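Local coordinates for alpha-1,2-mannosidase (Bacteroides thetaiotaomicron, PDB 2WW2), which hydrolyses alpha-mannosides with inversion of configuration, as a calcium-dependent family 92 glycoside hydrolase of a human gut symbiont, at residues R129-Q143 against K220-A234. Residues are numbered along the deposited sequence; the frame is centred on the assembly and turned at random.
Sequences RGAVFEVSFPEKEDQ and KFDVPAGEKLTIRTA
The ring of Phe137 reaches Leu229 at its edge, with Phe137 CE2 4.0 Å from Leu229 CD2. Its two faces are filled from its own segment: Val135 CG1 lies over the centre of one, and Gln143 CB over the centre of the other. The Phe221 ring takes Leu229 CD1 on one face, offset toward the rim. The guanidinium of Arg232 carries Thr230 CG2 on one face, while its NH1 forms a salt bridge with Glu187.

The side chain of Gln143, at the start of strand 143-148, holds the backbone of Val223 in the loop that follows strand 216-221. With CG beside its backbone N (chi1 -56°) and the chain extended beyond, the amide reaches this loop. Gln143 OE1 accepts from Val223 N at 2.8 Å. Gln143 NE2 donates to Val223 O at 3.2 Å, nearly straight at 171° and on a lone pair. This pair of bonds fixes the flip of the amide. An alanine here would probably leave Val223 N and O without these mates and free the backbone around Val223 to shift.

Strands 130-136 and 229-234 run antiparallel. Phe133 N bonds to Ile231 O at 2.8 Å, and Val135 and Leu229 exchange two bonds. Phe133 CB packs on Ile231 CB at 3.9 Å, on the face that also meets strand 80-86. Glu134 points to the other face, where the Lys228 side chain runs alongside it. Lys228 NZ meets Glu134 OE1 at 3.0 Å in a salt bridge; OE2 is held by Ser123 and Gln121. Water joins Phe137 N to Glu227 O.

Strand 130-136 is flanked by 121-126 and 229-236. Phe221 N donates to Gln143 O, where strands 143-148 and 216-221 also pair. Helix 256-271 covers the face of Val132 and Glu134. Phe133, Val135, Leu229 and Ile231 pack against strands 80-86 and 143-148, as between the layers of a beta-sandwich, consistent with the galactose mutarotase-like N-terminal domain of family 92.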
loop_
_atom_site.group_PDB
_atom_site.type_symbol
_atom_site.label_atom_id
_atom_site.label_comp_id
_atom_site.label_asym_id
_atom_site.label_seq_id
_atom_site.Cartn_x
_atom_site.Cartn_y
_atom_site.Cartn_z
ATOM N N ARG A 129 -42.439 -21.497 -9.810
ATOM C CA ARG A 129 -43.237 -20.786 -8.815
ATOM C C ARG A 129 -43.521 -21.599 -7.550
ATOM O O ARG A 129 -44.046 -21.073 -6.587
ATOM C CB ARG A 129 -44.536 -20.294 -9.474
ATOM C CG ARG A 129 -44.247 -19.361 -10.651
ATOM C CD ARG A 129 -45.533 -18.946 -11.433
ATOM N NE ARG A 129 -45.130 -18.254 -12.648
ATOM C CZ ARG A 129 -44.719 -18.873 -13.745
ATOM N NH1 ARG A 129 -44.666 -20.202 -13.783
ATOM N NH2 ARG A 129 -44.357 -18.162 -14.805
ATOM N N GLY A 130 -43.119 -22.866 -7.521
ATOM C CA GLY A 130 -43.385 -23.665 -6.330
ATOM C C GLY A 130 -42.168 -24.444 -5.874
ATOM O O GLY A 130 -41.079 -24.297 -6.450
ATOM N N ALA A 131 -42.351 -25.272 -4.839
ATOM C CA ALA A 131 -41.265 -26.131 -4.335
ATOM C C ALA A 131 -41.857 -27.371 -3.702
ATOM O O ALA A 131 -43.014 -27.367 -3.281
ATOM C CB ALA A 131 -40.410 -25.375 -3.293
ATOM N N VAL A 132 -41.062 -28.423 -3.587
ATOM C CA VAL A 132 -41.502 -29.606 -2.856
ATOM C C VAL A 132 -40.366 -29.997 -1.931
ATOM O O VAL A 132 -39.219 -29.939 -2.347
ATOM C CB VAL A 132 -41.898 -30.764 -3.810
ATOM C CG1 VAL A 132 -42.240 -32.029 -3.025
ATOM C CG2 VAL A 132 -43.096 -30.355 -4.689
ATOM N N PHE A 133 -40.696 -30.316 -0.673
ATOM C CA PHE A 133 -39.734 -30.758 0.336
ATOM C C PHE A 133 -39.962 -32.246 0.616
ATOM O O PHE A 133 -41.099 -32.731 0.515
ATOM C CB PHE A 133 -39.990 -30.065 1.690
ATOM C CG PHE A 133 -39.645 -28.590 1.735
ATOM C CD1 PHE A 133 -38.612 -28.127 2.555
ATOM C CD2 PHE A 133 -40.368 -27.671 0.986
ATOM C CE1 PHE A 133 -38.299 -26.768 2.614
ATOM C CE2 PHE A 133 -40.049 -26.300 1.041
ATOM C CZ PHE A 133 -39.026 -25.852 1.855
ATOM N N GLU A 134 -38.912 -32.948 1.040
ATOM C CA GLU A 134 -39.088 -34.212 1.745
ATOM C C GLU A 134 -38.514 -33.948 3.132
ATOM O O GLU A 134 -37.566 -33.176 3.269
ATOM C CB GLU A 134 -38.299 -35.340 1.067
ATOM C CG GLU A 134 -36.758 -35.121 1.234
ATOM C CD GLU A 134 -35.875 -36.154 0.536
ATOM O OE1 GLU A 134 -36.317 -37.324 0.369
ATOM O OE2 GLU A 134 -34.726 -35.773 0.160
ATOM N N VAL A 135 -39.096 -34.535 4.177
ATOM C CA VAL A 135 -38.487 -34.447 5.493
ATOM C C VAL A 135 -38.420 -35.856 6.088
ATOM O O VAL A 135 -39.419 -36.566 6.083
ATOM C CB VAL A 135 -39.291 -33.545 6.466
ATOM C CG1 VAL A 135 -38.578 -33.505 7.823
ATOM C CG2 VAL A 135 -39.509 -32.116 5.896
ATOM N N SER A 136 -37.237 -36.258 6.557
ATOM C CA SER A 136 -37.072 -37.494 7.304
ATOM C C SER A 136 -36.842 -37.161 8.787
ATOM O O SER A 136 -35.782 -36.639 9.155
ATOM C CB SER A 136 -35.871 -38.260 6.739
ATOM O OG SER A 136 -35.711 -39.505 7.375
ATOM N N PHE A 137 -37.826 -37.434 9.643
ATOM C CA PHE A 137 -37.726 -37.061 11.065
ATOM C C PHE A 137 -36.958 -38.125 11.853
ATOM O O PHE A 137 -37.118 -39.298 11.579
ATOM C CB PHE A 137 -39.131 -36.926 11.692
ATOM C CG PHE A 137 -39.896 -35.695 11.245
ATOM C CD1 PHE A 137 -39.614 -34.448 11.783
ATOM C CD2 PHE A 137 -40.899 -35.801 10.306
ATOM C CE1 PHE A 137 -40.318 -33.331 11.398
ATOM C CE2 PHE A 137 -41.613 -34.687 9.905
ATOM C CZ PHE A 137 -41.311 -33.444 10.449
ATOM N N PRO A 138 -36.159 -37.722 12.858
ATOM C CA PRO A 138 -35.523 -38.747 13.697
ATOM C C PRO A 138 -36.577 -39.513 14.473
ATOM O O PRO A 138 -37.536 -38.926 14.957
ATOM C CB PRO A 138 -34.641 -37.955 14.672
ATOM C CG PRO A 138 -34.966 -36.502 14.465
ATOM C CD PRO A 138 -35.756 -36.346 13.199
ATOM N N GLU A 139 -36.405 -40.821 14.597
ATOM C CA GLU A 139 -37.413 -41.627 15.265
ATOM C C GLU A 139 -37.553 -41.203 16.726
ATOM O O GLU A 139 -36.605 -40.725 17.342
ATOM C CB GLU A 139 -37.075 -43.126 15.151
ATOM N N LYS A 140 -38.757 -41.334 17.262
ATOM C CA LYS A 140 -38.985 -41.106 18.689
ATOM C C LYS A 140 -38.716 -39.677 19.183
ATOM O O LYS A 140 -38.432 -39.468 20.363
ATOM C CB LYS A 140 -38.200 -42.131 19.531
ATOM N N GLU A 141 -38.784 -38.696 18.290
ATOM C CA GLU A 141 -38.730 -37.299 18.686
ATOM C C GLU A 141 -39.986 -36.637 18.145
ATOM O O GLU A 141 -40.488 -37.048 17.092
ATOM C CB GLU A 141 -37.506 -36.578 18.071
ATOM C CG GLU A 141 -36.129 -37.034 18.548
ATOM C CD GLU A 141 -35.947 -36.930 20.044
ATOM O OE1 GLU A 141 -36.507 -36.000 20.671
ATOM O OE2 GLU A 141 -35.229 -37.792 20.602
ATOM N N ASP A 142 -40.475 -35.601 18.822
ATOM C CA ASP A 142 -41.626 -34.844 18.290
ATOM C C ASP A 142 -41.280 -34.337 16.890
ATOM O O ASP A 142 -40.122 -34.032 16.614
ATOM C CB ASP A 142 -42.000 -33.668 19.212
ATOM C CG ASP A 142 -42.540 -34.133 20.577
ATOM O OD1 ASP A 142 -43.060 -35.257 20.661
ATOM O OD2 ASP A 142 -42.446 -33.374 21.561
ATOM N N GLN A 143 -42.283 -34.241 16.025
ATOM C CA GLN A 143 -42.107 -33.883 14.626
ATOM C C GLN A 143 -42.912 -32.621 14.328
ATOM O O GLN A 143 -44.137 -32.638 14.418
ATOM C CB GLN A 143 -42.644 -35.013 13.734
ATOM C CG GLN A 143 -42.037 -36.400 13.993
ATOM C CD GLN A 143 -42.688 -37.479 13.126
ATOM O OE1 GLN A 143 -43.663 -37.209 12.432
ATOM N NE2 GLN A 143 -42.158 -38.715 13.182
ATOM N N LYS A 220 -47.814 -30.320 13.847
ATOM C CA LYS A 220 -47.137 -31.459 14.447
ATOM C C LYS A 220 -47.591 -32.742 13.749
ATOM O O LYS A 220 -48.784 -32.903 13.463
ATOM C CB LYS A 220 -47.471 -31.520 15.942
ATOM C CG LYS A 220 -46.704 -32.571 16.732
ATOM C CD LYS A 220 -47.124 -32.478 18.209
ATOM C CE LYS A 220 -46.105 -33.103 19.141
ATOM N NZ LYS A 220 -46.049 -34.581 18.974
ATOM N N PHE A 221 -46.656 -33.656 13.481
ATOM C CA PHE A 221 -46.969 -34.869 12.724
ATOM C C PHE A 221 -46.690 -36.151 13.496
ATOM O O PHE A 221 -46.145 -36.124 14.596
ATOM C CB PHE A 221 -46.217 -34.886 11.380
ATOM C CG PHE A 221 -46.528 -33.699 10.518
ATOM C CD1 PHE A 221 -47.628 -33.710 9.672
ATOM C CD2 PHE A 221 -45.761 -32.546 10.607
ATOM C CE1 PHE A 221 -47.931 -32.597 8.897
ATOM C CE2 PHE A 221 -46.053 -31.434 9.847
ATOM C CZ PHE A 221 -47.131 -31.448 8.986
ATOM N N ASP A 222 -47.088 -37.270 12.907
ATOM C CA ASP A 222 -46.786 -38.577 13.469
ATOM C C ASP A 222 -46.447 -39.501 12.315
ATOM O O ASP A 222 -47.059 -40.561 12.150
ATOM C CB ASP A 222 -47.976 -39.123 14.251
ATOM C CG ASP A 222 -47.608 -40.323 15.081
ATOM O OD1 ASP A 222 -46.398 -40.533 15.317
ATOM O OD2 ASP A 222 -48.524 -41.055 15.501
ATOM N N VAL A 223 -45.486 -39.081 11.502
ATOM C CA VAL A 223 -45.039 -39.873 10.364
ATOM C C VAL A 223 -44.465 -41.198 10.864
ATOM O O VAL A 223 -43.603 -41.204 11.744
ATOM C CB VAL A 223 -43.953 -39.129 9.559
ATOM C CG1 VAL A 223 -43.524 -39.977 8.338
ATOM C CG2 VAL A 223 -44.452 -37.736 9.117
ATOM N N PRO A 224 -44.930 -42.332 10.307
ATOM C CA PRO A 224 -44.379 -43.598 10.813
ATOM C C PRO A 224 -42.915 -43.808 10.422
ATOM O O PRO A 224 -42.459 -43.302 9.393
ATOM C CB PRO A 224 -45.272 -44.681 10.163
ATOM C CG PRO A 224 -46.434 -43.942 9.491
ATOM C CD PRO A 224 -45.973 -42.513 9.278
ATOM N N ALA A 225 -42.172 -44.545 11.236
ATOM C CA ALA A 225 -40.790 -44.865 10.887
ATOM C C ALA A 225 -40.697 -45.407 9.462
ATOM O O ALA A 225 -41.552 -46.181 9.025
ATOM C CB ALA A 225 -40.211 -45.873 11.876
ATOM N N GLY A 226 -39.662 -45.004 8.732
ATOM C CA GLY A 226 -39.497 -45.458 7.355
ATOM C C GLY A 226 -40.187 -44.569 6.334
ATOM O O GLY A 226 -39.894 -44.656 5.146
ATOM N N GLU A 227 -41.110 -43.719 6.779
ATOM C CA GLU A 227 -41.820 -42.837 5.853
ATOM C C GLU A 227 -41.261 -41.413 5.909
ATOM O O GLU A 227 -40.576 -41.055 6.851
ATOM C CB GLU A 227 -43.336 -42.835 6.127
ATOM C CG GLU A 227 -44.008 -44.197 5.891
ATOM C CD GLU A 227 -45.535 -44.120 5.939
ATOM O OE1 GLU A 227 -46.109 -43.005 5.966
ATOM O OE2 GLU A 227 -46.170 -45.186 5.953
ATOM N N LYS A 228 -41.547 -40.618 4.887
ATOM C CA LYS A 228 -41.069 -39.239 4.833
ATOM C C LYS A 228 -42.264 -38.325 4.639
ATOM O O LYS A 228 -43.243 -38.711 4.000
ATOM C CB LYS A 228 -40.062 -39.046 3.693
ATOM C CG LYS A 228 -38.785 -39.906 3.849
ATOM C CD LYS A 228 -37.804 -39.659 2.702
ATOM C CE LYS A 228 -38.363 -40.193 1.379
ATOM N NZ LYS A 228 -37.352 -40.111 0.271
ATOM N N LEU A 229 -42.176 -37.119 5.193
ATOM C CA LEU A 229 -43.197 -36.106 4.981
ATOM C C LEU A 229 -42.879 -35.397 3.674
ATOM O O LEU A 229 -41.722 -35.025 3.434
ATOM C CB LEU A 229 -43.147 -35.073 6.118
ATOM C CG LEU A 229 -44.149 -33.916 6.055
ATOM C CD1 LEU A 229 -45.571 -34.419 6.365
ATOM C CD2 LEU A 229 -43.738 -32.817 7.025
ATOM N N THR A 230 -43.889 -35.204 2.831
ATOM C CA THR A 230 -43.742 -34.335 1.674
ATOM C C THR A 230 -44.480 -33.028 1.941
ATOM O O THR A 230 -45.573 -33.032 2.505
ATOM C CB THR A 230 -44.316 -34.989 0.407
ATOM O OG1 THR A 230 -43.552 -36.156 0.095
ATOM C CG2 THR A 230 -44.236 -34.029 -0.766
ATOM N N ILE A 231 -43.864 -31.906 1.571
ATOM C CA ILE A 231 -44.521 -30.603 1.672
ATOM C C ILE A 231 -44.507 -30.020 0.279
ATOM O O ILE A 231 -43.449 -29.934 -0.342
ATOM C CB ILE A 231 -43.748 -29.620 2.573
ATOM C CG1 ILE A 231 -43.381 -30.273 3.911
ATOM C CG2 ILE A 231 -44.594 -28.330 2.827
ATOM C CD1 ILE A 231 -42.551 -29.364 4.844
ATOM N N ARG A 232 -45.675 -29.620 -0.215
ATOM C CA ARG A 232 -45.786 -29.035 -1.549
ATOM C C ARG A 232 -46.226 -27.616 -1.358
ATOM O O ARG A 232 -47.131 -27.372 -0.569
ATOM C CB ARG A 232 -46.848 -29.759 -2.389
ATOM C CG ARG A 232 -46.555 -31.237 -2.572
ATOM C CD ARG A 232 -47.702 -31.985 -3.311
ATOM N NE ARG A 232 -47.388 -33.405 -3.261
ATOM C CZ ARG A 232 -47.965 -34.259 -2.424
ATOM N NH1 ARG A 232 -48.935 -33.848 -1.618
ATOM N NH2 ARG A 232 -47.575 -35.528 -2.406
ATOM N N THR A 233 -45.608 -26.682 -2.078
ATOM C CA THR A 233 -45.939 -25.271 -1.884
ATOM C C THR A 233 -45.828 -24.459 -3.189
ATOM O O THR A 233 -45.052 -24.799 -4.085
ATOM C CB THR A 233 -45.071 -24.669 -0.741
ATOM O OG1 THR A 233 -45.515 -23.350 -0.417
ATOM C CG2 THR A 233 -43.588 -24.619 -1.116
ATOM N N ALA A 234 -46.650 -23.420 -3.319
ATOM C CA ALA A 234 -46.509 -22.469 -4.415
ATOM C C ALA A 234 -47.064 -21.137 -3.951
ATOM O O ALA A 234 -47.782 -21.066 -2.948
ATOM C CB ALA A 234 -47.246 -22.947 -5.678
HETATM O O HOH W 1 -41.090 -35.534 -1.203
HETATM O O HOH W 2 -37.970 -41.795 7.073
HETATM O O HOH W 3 -40.003 -39.143 8.935
HETATM O O HOH W 4 -44.659 -35.788 16.694
#